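Local structure of xyloglucan-specific endo-beta-1,4-glucanase BoGH5A (Bacteroides ovatus, 3ZMR) at residues Y341-M346 with N417-Y422; T399-L404 with E410-S415. The protein hydrolyses internal beta-1,4-glucosidic linkages in the backbone of xyloglucan, with retention of the anomeric configuration, to release xyloglucan oligosaccharides. All blocks are in the same frame, centred on the assembly; numbering follows the deposited sequence.

Interaction 1. Residues Y341-M346 with N417-Y422. With GLC (alpha-D-glucopyranose), chain L.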
ATOM      1  N   TYR A 341      17.421   3.864 -10.648  1.00 10.49           N
ATOM      2  CA  TYR A 341      17.115   2.593 -11.307  1.00 10.03           C
ATOM      3  C   TYR A 341      18.318   2.003 -12.076  1.00 11.24           C
ATOM      4  O   TYR A 341      18.548   0.795 -12.031  1.00 11.68           O
ATOM      5  CB  TYR A 341      15.944   2.804 -12.272  1.00 19.05           C
ATOM      6  CG  TYR A 341      15.624   1.614 -13.119  1.00 16.04           C
ATOM      7  CD1 TYR A 341      14.871   0.561 -12.629  1.00 22.79           C
ATOM      8  CD2 TYR A 341      16.067   1.548 -14.445  1.00 16.85           C
ATOM      9  CE1 TYR A 341      14.573  -0.536 -13.422  1.00 25.37           C
ATOM     10  CE2 TYR A 341      15.758   0.460 -15.252  1.00 19.94           C
ATOM     11  CZ  TYR A 341      15.022  -0.577 -14.734  1.00 22.48           C
ATOM     12  OH  TYR A 341      14.736  -1.668 -15.524  1.00 25.42           O
ATOM     13  N   ASP A 342      19.093   2.857 -12.737  1.00 11.41           N
ATOM     14  CA  ASP A 342      20.221   2.373 -13.533  1.00 12.66           C
ATOM     15  C   ASP A 342      21.381   1.792 -12.706  1.00 13.16           C
ATOM     16  O   ASP A 342      22.206   1.062 -13.241  1.00 15.41           O
ATOM     17  CB  ASP A 342      20.691   3.386 -14.602  1.00 14.02           C
ATOM     18  CG  ASP A 342      21.219   4.664 -14.039  1.00 15.58           C
ATOM     19  OD1 ASP A 342      21.207   4.873 -12.807  1.00 16.24           O
ATOM     20  OD2 ASP A 342      21.698   5.480 -14.858  1.00 18.53           O
ATOM     21  N   PHE A 343      21.394   2.095 -11.419  1.00 12.37           N
ATOM     22  CA  PHE A 343      22.290   1.455 -10.469  1.00 10.94           C
ATOM     23  C   PHE A 343      21.655   0.212  -9.811  1.00 12.51           C
ATOM     24  O   PHE A 343      22.218  -0.886  -9.824  1.00 12.40           O
ATOM     25  CB  PHE A 343      22.740   2.455  -9.390  1.00 11.83           C
ATOM     26  CG  PHE A 343      23.526   1.829  -8.269  1.00 12.04           C
ATOM     27  CD1 PHE A 343      24.813   1.363  -8.460  1.00 12.00           C
ATOM     28  CD2 PHE A 343      22.959   1.692  -7.013  1.00 10.46           C
ATOM     29  CE1 PHE A 343      25.505   0.783  -7.426  1.00 11.84           C
ATOM     30  CE2 PHE A 343      23.651   1.114  -5.967  1.00 11.68           C
ATOM     31  CZ  PHE A 343      24.923   0.652  -6.174  1.00 12.40           C
ATOM     32  N   THR A 344      20.455   0.378  -9.270  1.00 11.24           N
ATOM     33  CA  THR A 344      19.883  -0.663  -8.414  1.00 11.62           C
ATOM     34  C   THR A 344      19.462  -1.930  -9.154  1.00 11.40           C
ATOM     35  O   THR A 344      19.869  -3.019  -8.765  1.00 14.43           O
ATOM     36  CB  THR A 344      18.690  -0.169  -7.603  1.00 12.27           C
ATOM     37  OG1 THR A 344      17.686   0.323  -8.496  1.00 10.65           O
ATOM     38  CG2 THR A 344      19.129   0.904  -6.591  1.00 18.06           C
ATOM     39  N   ILE A 345      18.598  -1.798 -10.161  1.00 10.60           N
ATOM     40  CA  ILE A 345      17.895  -2.955 -10.721  1.00 12.59           C
ATOM     41  C   ILE A 345      17.830  -3.014 -12.257  1.00 14.80           C
ATOM     42  O   ILE A 345      17.295  -3.968 -12.826  1.00 15.93           O
ATOM     43  CB  ILE A 345      16.489  -3.131 -10.102  1.00 21.30           C
ATOM     44  CG1 ILE A 345      15.634  -1.913 -10.341  1.00 17.09           C
ATOM     45  CG2 ILE A 345      16.560  -3.444  -8.595  1.00 28.08           C
ATOM     46  CD1 ILE A 345      14.175  -2.177  -9.991  1.00 21.72           C
ATOM     47  N   MET A 346      18.434  -2.043 -12.932  1.00 13.29           N
ATOM     48  CA  MET A 346      18.494  -2.108 -14.416  1.00 13.83           C
ATOM     49  C   MET A 346      19.249  -3.389 -14.800  1.00 13.41           C
ATOM     50  O   MET A 346      20.267  -3.720 -14.168  1.00 13.29           O
ATOM     51  CB  MET A 346      19.218  -0.908 -14.978  1.00 15.82           C
ATOM     52  CG  MET A 346      19.524  -0.993 -16.475  1.00 15.18           C
ATOM     53  SD  MET A 346      20.281   0.508 -17.118  1.00 17.59           S
ATOM     54  CE  MET A 346      18.829   1.529 -17.316  1.00 19.01           C
ATOM     55  N   ASN A 417      27.025  -1.455  -0.713  1.00 12.34           N
ATOM     56  CA  ASN A 417      26.956  -1.328   0.750  1.00  9.83           C
ATOM     57  C   ASN A 417      26.851   0.119   1.235  1.00 10.62           C
ATOM     58  O   ASN A 417      26.119   0.416   2.186  1.00 10.71           O
ATOM     59  CB  ASN A 417      28.090  -2.113   1.396  1.00 10.87           C
ATOM     60  CG  ASN A 417      27.905  -3.598   1.212  1.00 11.59           C
ATOM     61  OD1 ASN A 417      26.755  -4.093   1.142  1.00 11.90           O
ATOM     62  ND2 ASN A 417      29.002  -4.319   1.084  1.00 13.46           N
ATOM     63  N   ASP A 418      27.497   1.039   0.534  1.00  9.62           N
ATOM     64  CA  ASP A 418      27.373   2.481   0.821  1.00 10.79           C
ATOM     65  C   ASP A 418      25.908   2.903   0.594  1.00 10.41           C
ATOM     66  O   ASP A 418      25.314   3.636   1.390  1.00 10.67           O
ATOM     67  CB  ASP A 418      28.320   3.308  -0.075  1.00 17.82           C
ATOM     68  CG  ASP A 418      29.780   3.159   0.306  1.00 13.35           C
ATOM     69  OD1 ASP A 418      30.104   2.597   1.401  1.00 15.84           O
ATOM     70  OD2 ASP A 418      30.602   3.628  -0.512  1.00 17.41           O
ATOM     71  N   TYR A 419      25.345   2.444  -0.515  1.00  9.62           N
ATOM     72  CA  TYR A 419      23.973   2.767  -0.915  1.00 10.72           C
ATOM     73  C   TYR A 419      22.951   2.217   0.112  1.00 10.04           C
ATOM     74  O   TYR A 419      22.065   2.920   0.580  1.00 10.80           O
ATOM     75  CB  TYR A 419      23.664   2.188  -2.319  1.00 13.79           C
ATOM     76  CG  TYR A 419      22.231   2.369  -2.743  1.00  8.83           C
ATOM     77  CD1 TYR A 419      21.817   3.528  -3.360  1.00  9.13           C
ATOM     78  CD2 TYR A 419      21.298   1.375  -2.510  1.00 12.72           C
ATOM     79  CE1 TYR A 419      20.509   3.729  -3.722  1.00 12.77           C
ATOM     80  CE2 TYR A 419      19.979   1.535  -2.919  1.00 10.24           C
ATOM     81  CZ  TYR A 419      19.584   2.711  -3.527  1.00  8.77           C
ATOM     82  OH  TYR A 419      18.245   2.907  -3.871  1.00 10.37           O
ATOM     83  N   ILE A 420      23.099   0.957   0.442  1.00  8.68           N
ATOM     84  CA  ILE A 420      22.261   0.281   1.417  1.00  9.19           C
ATOM     85  C   ILE A 420      22.268   1.007   2.744  1.00  9.52           C
ATOM     86  O   ILE A 420      21.200   1.305   3.324  1.00 10.25           O
ATOM     87  CB  ILE A 420      22.675  -1.210   1.597  1.00 12.01           C
ATOM     88  CG1 ILE A 420      22.300  -2.024   0.350  1.00  9.62           C
ATOM     89  CG2 ILE A 420      22.007  -1.817   2.830  1.00 12.81           C
ATOM     90  CD1 ILE A 420      22.926  -3.404   0.277  1.00 10.16           C
ATOM     91  N   GLU A 421      23.452   1.297   3.266  1.00 10.02           N
ATOM     92  CA  GLU A 421      23.572   2.014   4.528  1.00 10.37           C
ATOM     93  C   GLU A 421      22.883   3.366   4.440  1.00 11.43           C
ATOM     94  O   GLU A 421      22.193   3.771   5.377  1.00 11.70           O
ATOM     95  CB  GLU A 421      25.044   2.210   4.884  1.00 12.56           C
ATOM     96  CG  GLU A 421      25.266   2.941   6.199  1.00 16.18           C
ATOM     97  CD  GLU A 421      26.702   3.396   6.416  1.00 20.94           C
ATOM     98  OE1 GLU A 421      27.649   2.711   5.944  1.00 21.30           O
ATOM     99  OE2 GLU A 421      26.873   4.431   7.101  1.00 28.73           O
ATOM    100  N   TYR A 422      23.071   4.054   3.321  1.00 10.77           N
ATOM    101  CA  TYR A 422      22.552   5.424   3.160  1.00 11.27           C
ATOM    102  C   TYR A 422      21.012   5.393   3.117  1.00 11.21           C
ATOM    103  O   TYR A 422      20.322   6.200   3.780  1.00 11.79           O
ATOM    104  CB  TYR A 422      23.103   6.150   1.925  1.00 12.05           C
ATOM    105  CG  TYR A 422      22.820   7.634   1.984  1.00 13.55           C
ATOM    106  CD1 TYR A 422      23.626   8.484   2.731  1.00 25.92           C
ATOM    107  CD2 TYR A 422      21.703   8.167   1.362  1.00 15.35           C
ATOM    108  CE1 TYR A 422      23.325   9.825   2.829  1.00 18.68           C
ATOM    109  CE2 TYR A 422      21.392   9.500   1.449  1.00 25.00           C
ATOM    110  CZ  TYR A 422      22.201  10.329   2.182  1.00 15.19           C
ATOM    111  OH  TYR A 422      21.890  11.669   2.273  1.00 27.38           O
TER
HETATM  112  C1  GLC L1519       9.235  -4.450  -7.298  0.50 18.82           C
HETATM  113  C2  GLC L1519       8.379  -5.708  -7.399  0.50 15.45           C
HETATM  114  C3  GLC L1519       9.225  -6.980  -7.325  0.50 13.01           C
HETATM  115  C4  GLC L1519      10.319  -6.858  -8.391  0.50 18.55           C
HETATM  116  C5  GLC L1519      11.028  -5.500  -8.292  0.50 39.31           C
HETATM  117  C6  GLC L1519      12.151  -5.306  -9.307  0.50 70.31           C
HETATM  118  O2  GLC L1519       7.390  -5.656  -6.405  0.50 11.30           O
HETATM  119  O3  GLC L1519       8.415  -8.170  -7.447  0.50  7.94           O
HETATM  120  O4  GLC L1519      11.224  -7.896  -8.130  0.50 25.57           O
HETATM  121  O5  GLC L1519      10.097  -4.448  -8.405  0.50 24.90           O
HETATM  122  O6  GLC L1519      13.341  -5.762  -8.694  0.50 90.45           O

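Interaction 2. Residues T399-L404 with E410-S415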
ATOM      1  N   THR A 399      20.852  -4.845  -6.984  1.00 10.20           N
ATOM      2  CA  THR A 399      21.355  -6.164  -7.402  1.00 10.60           C
ATOM      3  C   THR A 399      22.870  -6.255  -7.178  1.00 10.09           C
ATOM      4  O   THR A 399      23.551  -5.250  -6.964  1.00 11.91           O
ATOM      5  CB  THR A 399      20.991  -6.460  -8.864  1.00 13.28           C
ATOM      6  OG1 THR A 399      21.234  -7.851  -9.153  1.00 14.54           O
ATOM      7  CG2 THR A 399      21.793  -5.546  -9.804  1.00 14.03           C
ATOM      8  N   LEU A 400      23.379  -7.483  -7.220  1.00 10.45           N
ATOM      9  CA  LEU A 400      24.815  -7.709  -7.150  1.00 10.68           C
ATOM     10  C   LEU A 400      25.266  -8.283  -8.489  1.00 11.09           C
ATOM     11  O   LEU A 400      24.876  -9.370  -8.893  1.00 11.70           O
ATOM     12  CB  LEU A 400      25.182  -8.607  -5.965  1.00 10.58           C
ATOM     13  CG  LEU A 400      26.652  -8.619  -5.523  1.00 11.97           C
ATOM     14  CD1 LEU A 400      26.797  -9.209  -4.111  1.00 17.62           C
ATOM     15  CD2 LEU A 400      27.526  -9.369  -6.539  1.00 14.27           C
ATOM     16  N   ARG A 401      26.073  -7.478  -9.182  1.00  9.01           N
ATOM     17  CA  ARG A 401      26.527  -7.749 -10.540  1.00 10.14           C
ATOM     18  C   ARG A 401      27.820  -8.588 -10.510  1.00 11.59           C
ATOM     19  O   ARG A 401      28.943  -8.081 -10.637  1.00 12.62           O
ATOM     20  CB  ARG A 401      26.665  -6.431 -11.319  1.00 10.98           C
ATOM     21  CG  ARG A 401      25.384  -5.605 -11.308  1.00 12.73           C
ATOM     22  CD  ARG A 401      25.461  -4.398 -12.214  1.00 12.25           C
ATOM     23  NE  ARG A 401      24.326  -3.504 -11.961  1.00 12.76           N
ATOM     24  CZ  ARG A 401      23.142  -3.591 -12.560  1.00 11.86           C
ATOM     25  NH1 ARG A 401      22.879  -4.513 -13.482  1.00 14.29           N
ATOM     26  NH2 ARG A 401      22.193  -2.725 -12.196  1.00 11.77           N
ATOM     27  N   ASP A 402      27.613  -9.883 -10.300  1.00 11.95           N
ATOM     28  CA  ASP A 402      28.687 -10.829 -10.000  1.00 14.06           C
ATOM     29  C   ASP A 402      29.553 -11.200 -11.190  1.00 13.30           C
ATOM     30  O   ASP A 402      30.553 -11.890 -11.020  1.00 14.79           O
ATOM     31  CB  ASP A 402      28.171 -12.094  -9.278  1.00 15.91           C
ATOM     32  CG  ASP A 402      27.336 -13.010 -10.166  1.00 16.29           C
ATOM     33  OD1 ASP A 402      26.679 -12.560 -11.113  1.00 19.41           O
ATOM     34  OD2 ASP A 402      27.249 -14.214  -9.846  1.00 19.82           O
ATOM     35  N   GLN A 403      29.177 -10.708 -12.356  1.00 12.52           N
ATOM     36  CA  GLN A 403      29.974 -10.863 -13.573  1.00 12.69           C
ATOM     37  C   GLN A 403      31.113  -9.897 -13.694  1.00 11.89           C
ATOM     38  O   GLN A 403      32.011 -10.100 -14.537  1.00 14.39           O
ATOM     39  CB  GLN A 403      29.094 -10.772 -14.831  1.00 14.50           C
ATOM     40  CG  GLN A 403      28.758  -9.356 -15.319  1.00 16.69           C
ATOM     41  CD  GLN A 403      27.599  -8.691 -14.562  1.00 17.82           C
ATOM     42  OE1 GLN A 403      27.148  -9.168 -13.510  1.00 16.99           O
ATOM     43  NE2 GLN A 403      27.133  -7.579 -15.090  1.00 19.32           N
ATOM     44  N   LEU A 404      31.047  -8.818 -12.931  1.00 11.84           N
ATOM     45  CA  LEU A 404      32.135  -7.830 -12.880  1.00 11.21           C
ATOM     46  C   LEU A 404      33.380  -8.424 -12.236  1.00 11.44           C
ATOM     47  O   LEU A 404      33.293  -9.368 -11.455  1.00 11.87           O
ATOM     48  CB  LEU A 404      31.708  -6.564 -12.145  1.00 12.25           C
ATOM     49  CG  LEU A 404      30.486  -5.865 -12.775  1.00 14.58           C
ATOM     50  CD1 LEU A 404      30.166  -4.630 -11.956  1.00 12.98           C
ATOM     51  CD2 LEU A 404      30.701  -5.510 -14.249  1.00 14.22           C
ATOM     52  N   GLU A 410      35.195  -4.548  -7.168  1.00 12.18           N
ATOM     53  CA  GLU A 410      35.443  -4.086  -5.822  1.00 12.11           C
ATOM     54  C   GLU A 410      34.655  -2.784  -5.562  1.00 11.13           C
ATOM     55  O   GLU A 410      34.039  -2.614  -4.515  1.00 12.20           O
ATOM     56  CB  GLU A 410      36.948  -3.905  -5.545  1.00 16.02           C
ATOM     57  CG  GLU A 410      37.262  -3.546  -4.105  1.00 21.04           C
ATOM     58  CD  GLU A 410      36.854  -4.590  -3.073  1.00 26.79           C
ATOM     59  OE1 GLU A 410      36.696  -5.814  -3.372  1.00 15.06           O
ATOM     60  OE2 GLU A 410      36.663  -4.154  -1.926  1.00 65.46           O
ATOM     61  N   ASN A 411      34.723  -1.862  -6.509  1.00 13.69           N
ATOM     62  CA  ASN A 411      34.039  -0.573  -6.397  1.00 12.90           C
ATOM     63  C   ASN A 411      32.513  -0.772  -6.376  1.00 12.01           C
ATOM     64  O   ASN A 411      31.787  -0.026  -5.714  1.00 12.37           O
ATOM     65  CB  ASN A 411      34.438   0.332  -7.569  1.00 12.82           C
ATOM     66  CG  ASN A 411      35.857   0.829  -7.477  1.00 19.19           C
ATOM     67  OD1 ASN A 411      36.489   0.738  -6.431  1.00 18.28           O
ATOM     68  ND2 ASN A 411      36.361   1.347  -8.585  1.00 27.19           N
ATOM     69  N   HIS A 412      32.048  -1.766  -7.111  1.00 12.30           N
ATOM     70  CA  HIS A 412      30.625  -2.103  -7.173  1.00 10.72           C
ATOM     71  C   HIS A 412      30.181  -2.636  -5.806  1.00  9.73           C
ATOM     72  O   HIS A 412      29.122  -2.237  -5.284  1.00 10.88           O
ATOM     73  CB  HIS A 412      30.333  -3.100  -8.296  1.00 10.57           C
ATOM     74  CG  HIS A 412      28.950  -3.690  -8.260  1.00 10.85           C
ATOM     75  ND1 HIS A 412      27.819  -2.924  -8.450  1.00 11.49           N
ATOM     76  CD2 HIS A 412      28.513  -4.951  -8.024  1.00 10.22           C
ATOM     77  CE1 HIS A 412      26.749  -3.702  -8.358  1.00 12.07           C
ATOM     78  NE2 HIS A 412      27.142  -4.930  -8.089  1.00 11.37           N
ATOM     79  N   LEU A 413      30.940  -3.567  -5.238  1.00 10.38           N
ATOM     80  CA  LEU A 413      30.556  -4.177  -3.963  1.00 10.47           C
ATOM     81  C   LEU A 413      30.472  -3.095  -2.892  1.00  9.93           C
ATOM     82  O   LEU A 413      29.526  -3.069  -2.100  1.00 10.95           O
ATOM     83  CB  LEU A 413      31.541  -5.270  -3.552  1.00 14.23           C
ATOM     84  CG  LEU A 413      31.524  -6.525  -4.427  1.00 12.53           C
ATOM     85  CD1 LEU A 413      32.672  -7.429  -4.010  1.00 14.59           C
ATOM     86  CD2 LEU A 413      30.202  -7.254  -4.328  1.00 17.25           C
ATOM     87  N   LYS A 414      31.460  -2.204  -2.868  1.00 11.97           N
ATOM     88  CA  LYS A 414      31.491  -1.085  -1.923  1.00 11.65           C
ATOM     89  C   LYS A 414      30.302  -0.161  -2.138  1.00 10.70           C
ATOM     90  O   LYS A 414      29.634   0.237  -1.172  1.00 11.67           O
ATOM     91  CB  LYS A 414      32.804  -0.284  -2.028  1.00 12.25           C
ATOM     92  CG  LYS A 414      32.855   0.938  -1.105  1.00 18.37           C
ATOM     93  CD  LYS A 414      34.169   1.711  -1.172  1.00 31.02           C
ATOM     94  CE  LYS A 414      34.352   2.578   0.070  1.00 60.01           C
ATOM     95  NZ  LYS A 414      33.309   3.632   0.163  1.00 37.29           N
ATOM     96  N   SER A 415      30.020   0.159  -3.387  1.00 10.38           N
ATOM     97  CA  SER A 415      28.932   1.054  -3.751  1.00 11.07           C
ATOM     98  C   SER A 415      27.609   0.488  -3.236  1.00  9.90           C
ATOM     99  O   SER A 415      26.773   1.242  -2.747  1.00 10.27           O
ATOM    100  CB  SER A 415      28.855   1.191  -5.269  1.00 11.06           C
ATOM    101  OG  SER A 415      29.879   2.060  -5.765  1.00 11.72           O
TER

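Interaction 1. Residues Y341-M346 with N417-Y422
The rings of Phe343 and Tyr419 meet edge to face: the edge of Phe343 is presented to one face of Tyr419, with centroids 5.4 Å apart and planes inclined at 60°. The phenylalanine comes in toward the rim of the tyrosine, near the root of its side chain, where Phe343 CE2 approaches Tyr419 CG to 3.7 Å. At the phenol end the partner is Thr344, whose methyl CG2 lies 3.5 Å from Tyr419 OH and about as near to CZ. Tyr419 reaches across because its CG is anti to the backbone N (chi1 175°), which extends the ring from the helix toward both neighbours.

Phenylalanine supplies an apolar edge for a buried aromatic face, and Trp356 meets both rings. Tyrosine adds a hydroxyl that is satisfied in the interior by the backbone O of Asp339. Threonine divides its branches: the methyl packs on the phenol, while OG1 bonds to the carbonyl of Tyr338. Met346 N lies over one face of the Tyr341 ring, and the short helix closes with Met346 N and Ile345 N bonding Tyr341 O at 3.0 and 3.2 Å. Ile345, the first residue to leave helical geometry, carries its CD1 to 3.8 Å from C6 of the bound glucose.

The contact thus joins the short helix 341-344, just beyond barrel strand 331-337, to the long outer helix 406-429. Helix 371-379 also touches Tyr419 through Ile374, and helix 456-471 packs on the same long helix at Asn417 and Ile420.

Interaction 2. Residues T399-L404 with E410-S415
A first torsion of 169° swings the imidazole of His412 out from the helix, opposite its own backbone N, and up to Arg401, whose backbone N donates to His412 NE2. In Arg401 the first torsion (chi1 -55°) turns CG to the side of its own backbone N, 3.7 Å from His412 NE2; the backbone itself sets Arg401 CB 3.6 Å from that same NE2. The hydrogen bond from Arg401 N to His412 NE2 is 3.0 Å long and almost straight, although the donor is tilted 31° out of the imidazole plane. Leu400 CA lies at the ring's edge, 3.7 Å from His412 NE2.

Histidine can accept at one nitrogen and donate at the other: NE2 takes the Arg401 N-H, which implies that this nitrogen carries no proton, and ND1 is bonded to the carbonyl of Ser354. Replacing the imidazole with the methyl of an alanine is likely to leave the Arg401 N-H and the Ser354 carbonyl without their mate and open a gap beside Leu404.

Leu404 covers the root of the histidine, its CD1 4.0 Å from His412 CB, while a separate apolar contact joins Leu400 CD1 to Leu413 CD2 at 3.9 Å. Thr399 CG2 lies 3.6 Å above the plane of the Arg401 guanidinium, near its centre, while NH1 is held by Asn348 OD1.

The loop folds tightly, with Arg401 at the centre of an inverse gamma turn and at the start of a type I beta turn ending at Leu404. It forms part of the beta-alpha connection from strand 391-396 to helix 406-429 in the TIM barrel of this family 5 glycosidase, secured here by a helix side chain bonding back to the loop's backbone.

The two contacts share helix 406-429 and lie with their centres about 10 Å apart. Segments 341-346 and 399-404 are also tied directly: Thr344 O and Thr399 N are 2.7 Å apart, a probable hydrogen bond, and Met346 O probably accepts from Arg401 NH1 at 2.8 Å. The guanidinium therefore links 399-404 to 341-346, with a further bond from NH2 to Phe343 O. Interaction 1 is linked to the active site through Ile345, which lines the glucose pocket; the side chain of Thr344 is about 10 Å from that of Glu395, the inferred nucleophile. Interaction 2 lies farther out along the helix, yet Thr399's side chain is about 8 Å from that of substrate-binding Trp437.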